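Local coordinates for RahU protein (Pseudomonas aeruginosa PAO1, PDB 6ZC2) that probably binds membrane lipids, interacting with ceramide phosphorylethanolamine as a bacterial member of the aegerolysin family, at residues A[6-11]-A[59-64]; A[10-15]-A[127-132]; A[17-22]-A[51-56]; A[74-79]-A[88-93]; A[82-87]-A[105-110]. All coordinates share one frame; numbering follows the deposited sequence. Where two conformers were deposited one is given.

Contact 1: residues A[6-11]-A[59-64]. With EDO (1,2-ethanediol), chain G; EDO (1,2-ethanediol), chain C.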
# COMPACT_ATOMS: atom_id res chain seq x y z
N TRP A 6 8.99 7.11 -3.83
CA TRP A 6 7.62 7.13 -3.34
C TRP A 6 6.79 6.03 -4.01
O TRP A 6 7.10 5.57 -5.12
CB TRP A 6 6.95 8.50 -3.55
CG TRP A 6 6.74 8.89 -5.01
CD1 TRP A 6 7.67 9.46 -5.84
CD2 TRP A 6 5.54 8.74 -5.79
NE1 TRP A 6 7.13 9.67 -7.09
CE2 TRP A 6 5.83 9.23 -7.08
CE3 TRP A 6 4.26 8.24 -5.52
CZ2 TRP A 6 4.87 9.24 -8.10
CZ3 TRP A 6 3.32 8.25 -6.54
CH2 TRP A 6 3.63 8.75 -7.81
N ILE A 7 5.73 5.63 -3.30
CA ILE A 7 4.70 4.72 -3.78
C ILE A 7 3.35 5.31 -3.36
O ILE A 7 3.23 5.95 -2.32
CB ILE A 7 4.88 3.29 -3.19
CG1 ILE A 7 3.89 2.29 -3.82
CG2 ILE A 7 4.75 3.31 -1.66
CD1 ILE A 7 4.08 0.85 -3.36
N ALA A 8 2.33 5.08 -4.19
CA ALA A 8 0.96 5.42 -3.81
C ALA A 8 0.08 4.25 -4.23
O ALA A 8 0.05 3.89 -5.41
CB ALA A 8 0.50 6.73 -4.46
N VAL A 9 -0.61 3.64 -3.26
CA VAL A 9 -1.40 2.43 -3.48
C VAL A 9 -2.88 2.81 -3.50
O VAL A 9 -3.42 3.28 -2.49
CB VAL A 9 -1.12 1.37 -2.41
CG1 VAL A 9 -1.84 0.08 -2.75
CG2 VAL A 9 0.39 1.15 -2.25
N LYS A 10 -3.54 2.59 -4.64
CA LYS A 10 -4.97 2.83 -4.77
C LYS A 10 -5.70 1.57 -4.32
O LYS A 10 -5.60 0.52 -4.97
CB LYS A 10 -5.32 3.16 -6.23
CG LYS A 10 -6.79 3.47 -6.45
CD LYS A 10 -7.09 3.76 -7.92
CE LYS A 10 -8.59 3.88 -8.16
NZ LYS A 10 -8.89 4.51 -9.48
N VAL A 11 -6.42 1.66 -3.20
CA VAL A 11 -7.14 0.51 -2.63
C VAL A 11 -8.54 0.48 -3.23
O VAL A 11 -9.37 1.36 -2.96
CB VAL A 11 -7.18 0.59 -1.10
CG1 VAL A 11 -7.93 -0.60 -0.52
CG2 VAL A 11 -5.76 0.66 -0.54
N TRP A 59 -6.35 6.18 -1.26
CA TRP A 59 -4.93 5.98 -1.53
C TRP A 59 -4.10 5.97 -0.25
O TRP A 59 -4.31 6.80 0.64
CB TRP A 59 -4.40 7.09 -2.45
CG TRP A 59 -4.96 7.06 -3.84
CD1 TRP A 59 -6.21 7.46 -4.24
CD2 TRP A 59 -4.27 6.63 -5.02
NE1 TRP A 59 -6.34 7.30 -5.60
CE2 TRP A 59 -5.17 6.80 -6.10
CE3 TRP A 59 -2.99 6.13 -5.27
CZ2 TRP A 59 -4.81 6.50 -7.42
CZ3 TRP A 59 -2.64 5.81 -6.58
CH2 TRP A 59 -3.55 6.00 -7.64
N ILE A 60 -3.16 5.03 -0.17
CA ILE A 60 -2.15 4.98 0.89
C ILE A 60 -0.81 5.28 0.23
O ILE A 60 -0.35 4.52 -0.63
CB ILE A 60 -2.13 3.61 1.58
CG1 ILE A 60 -3.49 3.35 2.23
CG2 ILE A 60 -1.02 3.54 2.60
CD1 ILE A 60 -3.69 1.93 2.68
N ALA A 61 -0.18 6.39 0.63
CA ALA A 61 1.03 6.87 -0.03
C ALA A 61 2.17 6.99 0.97
O ALA A 61 1.96 7.38 2.13
CB ALA A 61 0.79 8.22 -0.72
N SER A 62 3.38 6.66 0.52
CA SER A 62 4.56 6.72 1.36
C SER A 62 5.76 7.18 0.53
O SER A 62 5.87 6.82 -0.65
CB SER A 62 4.85 5.34 1.98
OG SER A 62 6.00 5.36 2.82
N CYS A 63 6.64 7.97 1.14
CA CYS A 63 7.84 8.44 0.47
C CYS A 63 9.00 8.43 1.45
O CYS A 63 8.82 8.30 2.66
CB CYS A 63 7.65 9.83 -0.16
SG CYS A 63 7.35 11.17 1.03
N GLY A 64 10.21 8.55 0.91
CA GLY A 64 11.37 8.72 1.76
C GLY A 64 11.32 10.03 2.51
O GLY A 64 10.67 11.00 2.10
C1 EDO G . -7.96 10.21 -2.24
O1 EDO G . -6.53 10.38 -2.29
C2 EDO G . -8.37 9.83 -0.82
O2 EDO G . -7.68 8.64 -0.43
C1 EDO C . -3.48 8.01 4.03
O1 EDO C . -3.67 9.40 3.73
C2 EDO C . -2.00 7.69 3.97
O2 EDO C . -1.51 7.87 2.64
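Lys10 lies across the indole of Trp59, and this pairing of an aliphatic chain with a ring marks one end of an antiparallel strand pair in the beta-sandwich of the aegerolysin fold. CB of Lys10 stands 3.5 Å from the centroid of the six-membered ring of Trp59, only 7° off the ring normal, a CH-pi contact over the face. With CG anti to the backbone N (chi1 -178°) and the chain extended beyond it, CG and CD of Lys10 continue over CE2 and CZ2 of the indole while the ammonium end leads away from the strand pair. The same ring reaches the next pair on this face: its CE3 meets CB of Ala8 at 3.6 Å, and the carbonyl O of Ala8 lies at the ring edge near CZ3. Beyond Ala8, small groups follow on that face, with CB of Ala8 4.0 Å from CB of Ala61 and CB of Trp6 against CB of Cys63. The Trp6 indole leads away from the 59-64 segment, and Tyr33 and Tyr35 pack against it. On the other face Ile7, Val9, Ile60 and Ser62 are buried between the two sheets, where Phe88 and Trp90 touch Ile7. Ser62 OG is held there by Thr72 OG1 and the carbonyl of Lys31. Two hydrogen-bonded pairs, Ile7 with Ser62 and Val9 with Ile60, fix the register. The backbone N-H of Trp59, which faces away from the 6-11 segment, is taken up by a 1,2-ethanediol, its N lying 2.9 Å from O2 of that molecule.

Contact 2: residues A[10-15]-A[127-132]. With EDO (1,2-ethanediol), chain E.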
# COMPACT_ATOMS: atom_id res chain seq x y z
N LYS A 10 -3.54 2.59 -4.64
CA LYS A 10 -4.97 2.83 -4.77
C LYS A 10 -5.70 1.57 -4.32
O LYS A 10 -5.60 0.52 -4.97
CB LYS A 10 -5.32 3.16 -6.23
CG LYS A 10 -6.79 3.47 -6.45
CD LYS A 10 -7.09 3.76 -7.92
CE LYS A 10 -8.59 3.88 -8.16
NZ LYS A 10 -8.89 4.51 -9.48
N VAL A 11 -6.42 1.66 -3.20
CA VAL A 11 -7.14 0.51 -2.63
C VAL A 11 -8.54 0.48 -3.23
O VAL A 11 -9.37 1.36 -2.96
CB VAL A 11 -7.18 0.59 -1.10
CG1 VAL A 11 -7.93 -0.60 -0.52
CG2 VAL A 11 -5.76 0.66 -0.54
N VAL A 12 -8.80 -0.54 -4.06
CA VAL A 12 -10.07 -0.72 -4.76
C VAL A 12 -10.78 -1.92 -4.14
O VAL A 12 -10.32 -3.06 -4.25
CB VAL A 12 -9.85 -0.93 -6.27
CG1 VAL A 12 -11.18 -1.19 -6.98
CG2 VAL A 12 -9.12 0.28 -6.88
N VAL A 13 -11.91 -1.67 -3.49
CA VAL A 13 -12.67 -2.70 -2.78
C VAL A 13 -13.82 -3.15 -3.66
O VAL A 13 -14.63 -2.33 -4.12
CB VAL A 13 -13.19 -2.16 -1.43
CG1 VAL A 13 -14.07 -3.20 -0.73
CG2 VAL A 13 -12.02 -1.72 -0.54
N SER A 14 -13.91 -4.45 -3.90
CA SER A 14 -15.01 -5.00 -4.68
C SER A 14 -16.29 -5.03 -3.85
O SER A 14 -16.27 -5.11 -2.62
CB SER A 14 -14.68 -6.42 -5.12
OG SER A 14 -15.78 -6.96 -5.83
N LYS A 15 -17.42 -4.97 -4.55
CA LYS A 15 -18.69 -5.21 -3.88
C LYS A 15 -18.78 -6.62 -3.29
O LYS A 15 -19.65 -6.86 -2.46
CB LYS A 15 -19.86 -4.92 -4.83
CG LYS A 15 -20.14 -3.43 -4.97
CD LYS A 15 -21.47 -3.12 -5.63
CE LYS A 15 -22.54 -2.79 -4.61
NZ LYS A 15 -23.51 -1.77 -5.11
N GLU A 127 2.46 4.92 -8.78
CA GLU A 127 1.09 4.49 -8.49
C GLU A 127 0.92 3.00 -8.78
O GLU A 127 1.22 2.53 -9.88
CB GLU A 127 0.09 5.29 -9.33
CG GLU A 127 0.03 6.77 -8.97
CD GLU A 127 -1.09 7.54 -9.66
OE1 GLU A 127 -1.65 7.04 -10.66
OE2 GLU A 127 -1.40 8.66 -9.20
N VAL A 128 0.39 2.27 -7.80
CA VAL A 128 0.04 0.86 -7.92
C VAL A 128 -1.42 0.73 -7.52
O VAL A 128 -1.82 1.26 -6.48
CB VAL A 128 0.91 -0.01 -7.00
CG1 VAL A 128 0.44 -1.47 -7.02
CG2 VAL A 128 2.38 0.09 -7.38
N THR A 129 -2.22 0.02 -8.32
CA THR A 129 -3.61 -0.25 -7.97
C THR A 129 -3.72 -1.64 -7.34
O THR A 129 -3.14 -2.60 -7.85
CB THR A 129 -4.51 -0.13 -9.20
OG1 THR A 129 -4.42 1.19 -9.74
CG2 THR A 129 -5.97 -0.41 -8.84
N LEU A 130 -4.44 -1.73 -6.23
CA LEU A 130 -4.65 -2.98 -5.49
C LEU A 130 -6.15 -3.27 -5.49
O LEU A 130 -6.92 -2.57 -4.82
CB LEU A 130 -4.12 -2.84 -4.06
CG LEU A 130 -4.38 -4.02 -3.11
CD1 LEU A 130 -3.71 -5.29 -3.62
CD2 LEU A 130 -3.91 -3.67 -1.70
N THR A 131 -6.58 -4.27 -6.25
CA THR A 131 -8.00 -4.60 -6.38
C THR A 131 -8.32 -5.83 -5.55
O THR A 131 -7.79 -6.92 -5.80
CB THR A 131 -8.37 -4.79 -7.86
OG1 THR A 131 -8.05 -3.59 -8.59
CG2 THR A 131 -9.85 -5.08 -8.01
N LEU A 132 -9.20 -5.66 -4.56
CA LEU A 132 -9.46 -6.65 -3.51
C LEU A 132 -10.85 -7.25 -3.65
O LEU A 132 -11.84 -6.51 -3.75
CB LEU A 132 -9.35 -5.99 -2.13
CG LEU A 132 -8.00 -5.40 -1.76
CD1 LEU A 132 -8.11 -4.42 -0.59
CD2 LEU A 132 -7.01 -6.51 -1.42
C1 EDO E . 3.62 3.79 -11.77
O1 EDO E . 2.41 3.13 -12.19
C2 EDO E . 3.64 5.23 -12.28
O2 EDO E . 2.96 6.11 -11.37
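Lys10 to Val13 and Thr129 to Leu132 pair in parallel, their short axes 4.8 Å apart and inclined by 19°. The bonds interlock as parallel strands require: Lys10 N donates to Val128 O, Lys10 O receives Leu130 N, Val12 N reaches Leu130 O, and Val12 O receives Leu132 N at 2.8 Å. Ser14 N, just beyond the strand, adds a fifth bond of 2.9 Å to Leu132 O and carries the pairing into the following loop.

On the outer face Lys10 and Thr129 run side by side in the same direction. The hydroxyl of Thr129 sits beside the lysine chain, with OG1 4.1 Å from CB of Lys10. Its methyl branch, anti to the backbone N (chi1 -60° for OG1), turns instead to Val12, where CG2 of Thr129 is 3.8 Å from CG2 of Val12. CB of Val12 also faces Thr131 OG1, at 4.0 Å. The opposite face is wholly aliphatic: CG1 of Val11 meets CD1 of Leu132 at 3.8 Å, the two side chains crossing at a slant.

This parallel pair lies within a mixed sheet, strand 6-13 being flanked on its far side by strand 58-63 and strand 126-134 by strand 111-116. Leu130 and Leu132 reach across the sandwich to Phe104 on strand 101-106, and Val128 packs on Trp102 of the same strand.

Contact 3: residues A[17-22]-A[51-56]. With EDO (1,2-ethanediol), chain H.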
# COMPACT_ATOMS: atom_id res chain seq x y z
N ILE A 17 -16.88 -7.57 -1.09
CA ILE A 17 -16.44 -7.36 0.28
C ILE A 17 -17.18 -6.20 0.96
O ILE A 17 -17.53 -6.29 2.14
CB ILE A 17 -14.91 -7.15 0.38
CG1 ILE A 17 -14.16 -8.32 -0.26
CG2 ILE A 17 -14.50 -6.99 1.84
CD1 ILE A 17 -12.67 -8.13 -0.28
N GLY A 18 -17.39 -5.10 0.24
CA GLY A 18 -18.11 -3.96 0.79
C GLY A 18 -17.26 -2.93 1.54
O GLY A 18 -17.24 -1.75 1.17
N THR A 19 -16.58 -3.36 2.60
CA THR A 19 -15.70 -2.51 3.39
C THR A 19 -14.42 -3.28 3.71
O THR A 19 -14.49 -4.45 4.11
CB THR A 19 -16.36 -2.13 4.73
OG1 THR A 19 -17.62 -1.49 4.50
CG2 THR A 19 -15.46 -1.21 5.56
N VAL A 20 -13.27 -2.63 3.55
CA VAL A 20 -11.98 -3.18 3.96
C VAL A 20 -11.37 -2.29 5.03
O VAL A 20 -11.25 -1.07 4.84
CB VAL A 20 -11.02 -3.35 2.76
CG1 VAL A 20 -9.60 -3.66 3.24
CG2 VAL A 20 -11.54 -4.45 1.84
N GLY A 21 -10.98 -2.89 6.16
CA GLY A 21 -10.21 -2.18 7.16
C GLY A 21 -8.72 -2.27 6.87
O GLY A 21 -8.18 -3.36 6.65
N ILE A 22 -8.06 -1.11 6.84
CA ILE A 22 -6.60 -1.03 6.73
C ILE A 22 -6.06 -1.02 8.15
O ILE A 22 -6.38 -0.13 8.94
CB ILE A 22 -6.17 0.25 5.99
CG1 ILE A 22 -6.88 0.38 4.63
CG2 ILE A 22 -4.64 0.30 5.87
CD1 ILE A 22 -6.54 -0.72 3.64
N ASN A 51 -10.99 2.88 6.83
CA ASN A 51 -11.95 1.93 6.28
C ASN A 51 -12.26 2.38 4.86
O ASN A 51 -12.67 3.53 4.65
CB ASN A 51 -13.25 1.92 7.10
CG ASN A 51 -13.13 1.11 8.39
OD1 ASN A 51 -12.08 0.60 8.73
ND2 ASN A 51 -14.24 0.98 9.09
N VAL A 52 -12.06 1.49 3.89
CA VAL A 52 -12.25 1.80 2.47
C VAL A 52 -13.52 1.11 1.99
O VAL A 52 -13.70 -0.10 2.21
CB VAL A 52 -11.02 1.40 1.63
CG1 VAL A 52 -11.20 1.85 0.18
CG2 VAL A 52 -9.74 1.99 2.22
N GLN A 53 -14.40 1.87 1.33
CA GLN A 53 -15.70 1.38 0.89
C GLN A 53 -15.70 1.06 -0.60
O GLN A 53 -15.10 1.78 -1.41
CB GLN A 53 -16.80 2.42 1.14
CG GLN A 53 -16.77 3.02 2.54
CD GLN A 53 -17.02 2.00 3.63
OE1 GLN A 53 -17.63 0.95 3.39
NE2 GLN A 53 -16.54 2.29 4.83
N ALA A 54 -16.40 -0.02 -0.96
CA ALA A 54 -16.59 -0.35 -2.37
C ALA A 54 -17.17 0.84 -3.13
O ALA A 54 -18.13 1.48 -2.67
CB ALA A 54 -17.53 -1.55 -2.49
N GLY A 55 -16.59 1.13 -4.30
CA GLY A 55 -17.02 2.23 -5.13
C GLY A 55 -16.30 3.53 -4.90
O GLY A 55 -16.37 4.43 -5.75
N SER A 56 -15.57 3.67 -3.77
CA SER A 56 -14.88 4.91 -3.41
C SER A 56 -13.44 4.61 -3.02
O SER A 56 -13.09 4.65 -1.83
CB SER A 56 -15.60 5.61 -2.26
OG SER A 56 -16.87 6.10 -2.65
C1 EDO H . -10.92 5.93 5.89
O1 EDO H . -11.69 5.72 7.08
C2 EDO H . -10.11 7.22 6.03
O2 EDO H . -10.86 8.31 5.48
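Thr19 OG1 donates to Gln53 OE1 at 2.7 Å, a side-chain bond laid over a non-hydrogen-bonded pair of two antiparallel strands. The hydroxyl comes in tilted 19° from the plane of the amide carbonyl. Thr19 and Gln53 lie side by side and point the same way, and the glutamine reaches its partner because its chain folds at chi2 (-63°), bringing the amide back beside the threonine. The methyl CG2 of Thr19 then rests 3.7 Å from NE2 of Gln53, so the amide meets both branches of the threonine. Further along this face, CG2 of Thr19 approaches CB of Asn51, and OD1 of Asn51 passes near CA of Gly21. That oxygen has a stronger partner in Arg23 NH2.

The backbone sets this row. Val20 and Val52 form a hydrogen-bonded pair, with Val20 N 2.9 Å from Val52 O and Val52 N 2.8 Å from Val20 O. At the end of the pairing Ala54 N donates to Gly18 O at 2.9 Å, just where the chain enters a type II beta turn from Gln53 to Ser56. Gly18 reaches this bond with a positive phi (88°), a backbone shape in which a side chain would crowd against the preceding carbonyl. Asn51 N, at the other end, meets a 1,2-ethanediol O1.

On the buried face, which carries Val20 and Val52, CG1 of Ile22 lies 4.1 Å from CG2 of Val52. Strand 51-53 is an outermost strand of the five-stranded antiparallel sheet, strand 72-80 lies beyond strand 19-27, and Val11 and Val13 of strand 6-13 in the facing sheet pack on Val52.

Contact 4: residues A[74-79]-A[88-93]. With EDO (1,2-ethanediol), chain D.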
# COMPACT_ATOMS: atom_id res chain seq x y z
N GLY A 74 7.74 -0.62 3.71
CA GLY A 74 6.75 -0.84 4.75
C GLY A 74 5.67 -1.80 4.30
O GLY A 74 5.81 -2.50 3.29
N SER A 75 4.58 -1.82 5.07
CA SER A 75 3.47 -2.73 4.79
C SER A 75 2.19 -2.24 5.47
O SER A 75 2.23 -1.40 6.37
CB SER A 75 3.77 -4.15 5.27
OG SER A 75 3.85 -4.20 6.67
N PHE A 76 1.07 -2.80 5.02
CA PHE A 76 -0.20 -2.68 5.73
C PHE A 76 -1.02 -3.95 5.50
O PHE A 76 -0.85 -4.64 4.49
CB PHE A 76 -1.01 -1.41 5.36
CG PHE A 76 -1.39 -1.31 3.90
CD1 PHE A 76 -2.54 -1.91 3.41
CD2 PHE A 76 -0.59 -0.59 3.02
CE1 PHE A 76 -2.88 -1.81 2.06
CE2 PHE A 76 -0.92 -0.49 1.68
CZ PHE A 76 -2.07 -1.10 1.20
N ASP A 77 -1.92 -4.25 6.44
CA ASP A 77 -2.82 -5.39 6.33
C ASP A 77 -4.20 -4.92 5.88
O ASP A 77 -4.63 -3.79 6.15
CB ASP A 77 -2.95 -6.14 7.66
CG ASP A 77 -1.68 -6.88 8.06
OD1 ASP A 77 -0.74 -6.96 7.24
OD2 ASP A 77 -1.63 -7.35 9.22
N CYS A 78 -4.91 -5.83 5.20
CA CYS A 78 -6.30 -5.63 4.79
C CYS A 78 -7.17 -6.65 5.52
O CYS A 78 -6.86 -7.85 5.52
CB CYS A 78 -6.44 -5.83 3.28
SG CYS A 78 -5.53 -4.62 2.29
N TYR A 79 -8.27 -6.17 6.12
CA TYR A 79 -9.21 -6.99 6.88
C TYR A 79 -10.64 -6.85 6.35
O TYR A 79 -11.07 -5.76 5.98
CB TYR A 79 -9.18 -6.62 8.38
CG TYR A 79 -8.10 -7.35 9.16
CD1 TYR A 79 -6.78 -6.92 9.15
CD2 TYR A 79 -8.41 -8.51 9.86
CE1 TYR A 79 -5.80 -7.62 9.84
CE2 TYR A 79 -7.43 -9.22 10.54
CZ TYR A 79 -6.13 -8.77 10.54
OH TYR A 79 -5.17 -9.47 11.22
N PHE A 88 -0.14 -6.08 2.11
CA PHE A 88 0.56 -5.39 1.03
C PHE A 88 1.90 -4.85 1.55
O PHE A 88 1.92 -4.18 2.59
CB PHE A 88 -0.27 -4.24 0.46
CG PHE A 88 0.34 -3.62 -0.76
CD1 PHE A 88 0.09 -4.14 -2.02
CD2 PHE A 88 1.22 -2.56 -0.65
CE1 PHE A 88 0.69 -3.60 -3.15
CE2 PHE A 88 1.83 -2.02 -1.78
CZ PHE A 88 1.56 -2.54 -3.02
N SER A 89 2.99 -5.13 0.84
CA SER A 89 4.33 -4.71 1.24
C SER A 89 5.06 -4.12 0.04
O SER A 89 4.78 -4.46 -1.10
CB SER A 89 5.16 -5.91 1.76
OG SER A 89 4.60 -6.45 2.94
N TRP A 90 6.05 -3.25 0.32
CA TRP A 90 6.83 -2.63 -0.75
C TRP A 90 8.22 -2.26 -0.26
O TRP A 90 8.46 -2.10 0.95
CB TRP A 90 6.14 -1.36 -1.32
CG TRP A 90 6.11 -0.24 -0.30
CD1 TRP A 90 7.05 0.75 -0.13
CD2 TRP A 90 5.13 -0.04 0.72
NE1 TRP A 90 6.70 1.55 0.93
CE2 TRP A 90 5.53 1.08 1.47
CE3 TRP A 90 3.95 -0.71 1.07
CZ2 TRP A 90 4.78 1.56 2.54
CZ3 TRP A 90 3.22 -0.24 2.15
CH2 TRP A 90 3.64 0.88 2.87
N ASP A 91 9.13 -2.07 -1.22
CA ASP A 91 10.49 -1.62 -0.95
C ASP A 91 10.97 -0.80 -2.13
O ASP A 91 11.05 -1.31 -3.25
CB ASP A 91 11.42 -2.82 -0.72
CG ASP A 91 12.85 -2.41 -0.48
OD1 ASP A 91 13.07 -1.36 0.17
OD2 ASP A 91 13.76 -3.13 -0.94
N ASP A 92 11.27 0.48 -1.88
CA ASP A 92 11.71 1.44 -2.90
C ASP A 92 13.01 2.05 -2.38
O ASP A 92 12.99 3.09 -1.70
CB ASP A 92 10.63 2.51 -3.10
CG ASP A 92 10.96 3.52 -4.20
OD1 ASP A 92 12.08 3.48 -4.75
OD2 ASP A 92 10.07 4.35 -4.50
N PRO A 93 14.16 1.44 -2.68
CA PRO A 93 15.43 1.93 -2.13
C PRO A 93 15.91 3.21 -2.79
O PRO A 93 15.53 3.56 -3.92
CB PRO A 93 16.41 0.78 -2.41
CG PRO A 93 15.56 -0.41 -2.75
CD PRO A 93 14.33 0.16 -3.39
C1 EDO D . 15.41 2.18 2.30
O1 EDO D . 16.02 2.97 1.28
C2 EDO D . 14.42 1.22 1.65
O2 EDO D . 15.12 0.18 0.95
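The carbonyl O of Gly74 is met by two parts of Trp90: it accepts from the tryptophan backbone N at 3.1 Å, and the indole of the same residue lies under it, the oxygen 3.4 Å above the ring plane and offset toward the rim. CA of Gly74 adds a CH-pi contact, 4.0 Å from the centroid of the six-membered ring. The glycine, with no side chain, lets the indole lie flat against the backbone. CG of Trp90 stands between its own backbone N and carbonyl carbon (chi1 67°), which folds the ring back over the partner strand. NE1 of Trp90 is bonded to Thr72 OG1.

Phe76 crosses Trp90 at about a right angle, CD2 of the phenyl meeting CZ3 of the indole at 3.9 Å near the indole plane. Over a face of the Phe76 ring sits CB of Phe88, 3.7 Å from CZ of Phe76. The two phenyl planes are inclined by only 25° but are slid apart, so they barely overlap. On the outer face Ser75 OG bonds to Thr26 OG1.

Phe76, Phe88 and Trp90 pack on Ile7 and Val9 of the facing sheet, with Ile22 of the neighbouring strand beside Phe76: the arrangement is that of a beta hairpin, strands 72-80 and 83-92, whose inner face lines the hydrophobic interior of a beta-sandwich.

Contact 5: residues A[82-87]-A[105-110]. With EDO (1,2-ethanediol), chain F.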
# COMPACT_ATOMS: atom_id res chain seq x y z
N ASN A 82 -13.44 -9.02 11.10
CA ASN A 82 -12.44 -9.69 11.93
C ASN A 82 -11.48 -10.58 11.14
O ASN A 82 -10.51 -11.07 11.73
CB ASN A 82 -13.14 -10.54 13.00
CG ASN A 82 -14.01 -9.71 13.93
OD1 ASN A 82 -13.56 -8.69 14.45
ND2 ASN A 82 -15.24 -10.15 14.16
N THR A 83 -11.73 -10.83 9.85
CA THR A 83 -10.99 -11.83 9.09
C THR A 83 -9.88 -11.20 8.26
O THR A 83 -10.14 -10.32 7.42
CB THR A 83 -11.96 -12.58 8.17
OG1 THR A 83 -13.01 -13.15 8.95
CG2 THR A 83 -11.23 -13.69 7.42
N LYS A 84 -8.64 -11.66 8.46
CA LYS A 84 -7.52 -11.14 7.68
C LYS A 84 -7.65 -11.54 6.22
O LYS A 84 -7.88 -12.71 5.89
CB LYS A 84 -6.20 -11.67 8.25
CG LYS A 84 -4.97 -11.01 7.63
CD LYS A 84 -3.68 -11.61 8.14
CE LYS A 84 -2.47 -10.87 7.59
NZ LYS A 84 -1.18 -11.50 8.00
N MET A 85 -7.47 -10.56 5.33
CA MET A 85 -7.45 -10.81 3.89
C MET A 85 -6.04 -11.01 3.36
O MET A 85 -5.82 -11.85 2.48
CB MET A 85 -8.12 -9.65 3.14
CG MET A 85 -9.57 -9.42 3.52
SD MET A 85 -10.18 -7.81 3.00
CE MET A 85 -9.59 -7.81 1.30
N GLY A 86 -5.08 -10.23 3.85
CA GLY A 86 -3.70 -10.34 3.41
C GLY A 86 -2.92 -9.08 3.75
O GLY A 86 -3.39 -8.21 4.48
N THR A 87 -1.70 -9.02 3.21
CA THR A 87 -0.73 -7.97 3.52
C THR A 87 -0.14 -7.41 2.24
O THR A 87 0.32 -8.17 1.38
CB THR A 87 0.41 -8.53 4.39
OG1 THR A 87 -0.12 -9.05 5.61
CG2 THR A 87 1.46 -7.45 4.69
N THR A 105 0.12 -10.39 -0.41
CA THR A 105 0.15 -11.80 -0.04
C THR A 105 -1.18 -12.15 0.62
O THR A 105 -1.48 -11.63 1.70
CB THR A 105 1.31 -12.09 0.91
OG1 THR A 105 2.53 -11.69 0.28
CG2 THR A 105 1.39 -13.58 1.23
N PRO A 106 -1.99 -13.02 0.01
CA PRO A 106 -3.29 -13.34 0.60
C PRO A 106 -3.15 -14.26 1.80
O PRO A 106 -2.29 -15.14 1.84
CB PRO A 106 -4.03 -14.06 -0.54
CG PRO A 106 -2.91 -14.70 -1.34
CD PRO A 106 -1.77 -13.72 -1.27
N ALA A 107 -4.02 -14.06 2.79
CA ALA A 107 -4.02 -14.90 3.98
C ALA A 107 -4.60 -16.29 3.71
O ALA A 107 -4.28 -17.24 4.42
CB ALA A 107 -4.83 -14.22 5.09
N SER A 108 -5.47 -16.40 2.70
CA SER A 108 -6.06 -17.66 2.28
C SER A 108 -6.64 -17.43 0.89
O SER A 108 -6.67 -16.30 0.39
CB SER A 108 -7.18 -18.11 3.23
OG SER A 108 -8.35 -17.34 3.00
N ALA A 109 -7.13 -18.51 0.28
CA ALA A 109 -7.74 -18.39 -1.03
C ALA A 109 -9.12 -17.75 -0.99
O ALA A 109 -9.74 -17.59 -2.05
CB ALA A 109 -7.80 -19.75 -1.71
N ASP A 110 -9.63 -17.38 0.19
CA ASP A 110 -10.91 -16.69 0.25
C ASP A 110 -10.84 -15.25 -0.24
O ASP A 110 -11.89 -14.67 -0.55
CB ASP A 110 -11.45 -16.71 1.69
CG ASP A 110 -11.87 -18.10 2.15
OD1 ASP A 110 -12.15 -18.96 1.30
OD2 ASP A 110 -11.92 -18.32 3.38
C1 EDO F . -0.89 -12.78 4.56
O1 EDO F . -1.49 -13.32 5.74
C2 EDO F . 0.59 -12.55 4.80
O2 EDO F . 0.77 -11.74 5.96
O HOH W 1 -8.56 -15.38 5.02
O HOH W 2 3.03 -8.95 0.70
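Thr87 and Thr105 satisfy each other's backbone groups: Thr87 N donates to Thr105 O at 3.0 Å, and Thr105 N returns a bond to Thr87 O at 2.9 Å. That second carbonyl also accepts from a water, which lies 2.8 Å from Thr105 OG1 and so bridges the carbonyl and the side-chain hydroxyl. Ala107 N donates to Met85 O at 2.9 Å, nearly straight at the hydrogen (175°) but reaching the oxygen from above the carbonyl plane. Strands 83-92 and 101-106 make a hairpin here, and on the other side of strand 83-92 Met85 and Gly86 both face Cys78, a classic beta bulge. Gly86 fits closely, CA being 3.1 Å from Thr105 O.

The lysine chain of Lys84 is fully extended, its CG anti to the backbone N (chi1 -171°), and passes CB of Ala107. Its NZ grips both hydroxyls of a 1,2-ethanediol, at 2.8 Å to O2 and 2.9 Å to O1. That same O2 donates to Thr87 OG1, a hydroxyl also bonded to Asp77 OD1. A second water donates to the carbonyl O of Lys84 and links it to Ser108 OG, and this hydroxyl in turn accepts from Asp110 N, closing an ST turn.

From the N terminus, strand 6-13 is used twice: contact 1 closes a loop of 47 residues by pairing it with strand 58-63, and contact 2 joins it in parallel to strand 126-134, closing a loop that spans most of the chain. Contact 3 nests inside both loops, tying strand 19-27 to strand 51-53. Contacts 4 and 5 follow contact 1 in series, and both lie within the loop of contact 2; they share strand 83-92, and they cross because 82-87 comes between the two segments of contact 4. Contacts 1 and 2 build one sheet, contacts 3, 4 and 5 the other. The sheets meet through Val9 with Phe88, Ile60 with Phe76, Val13 with Val20, and Leu132 with Met85.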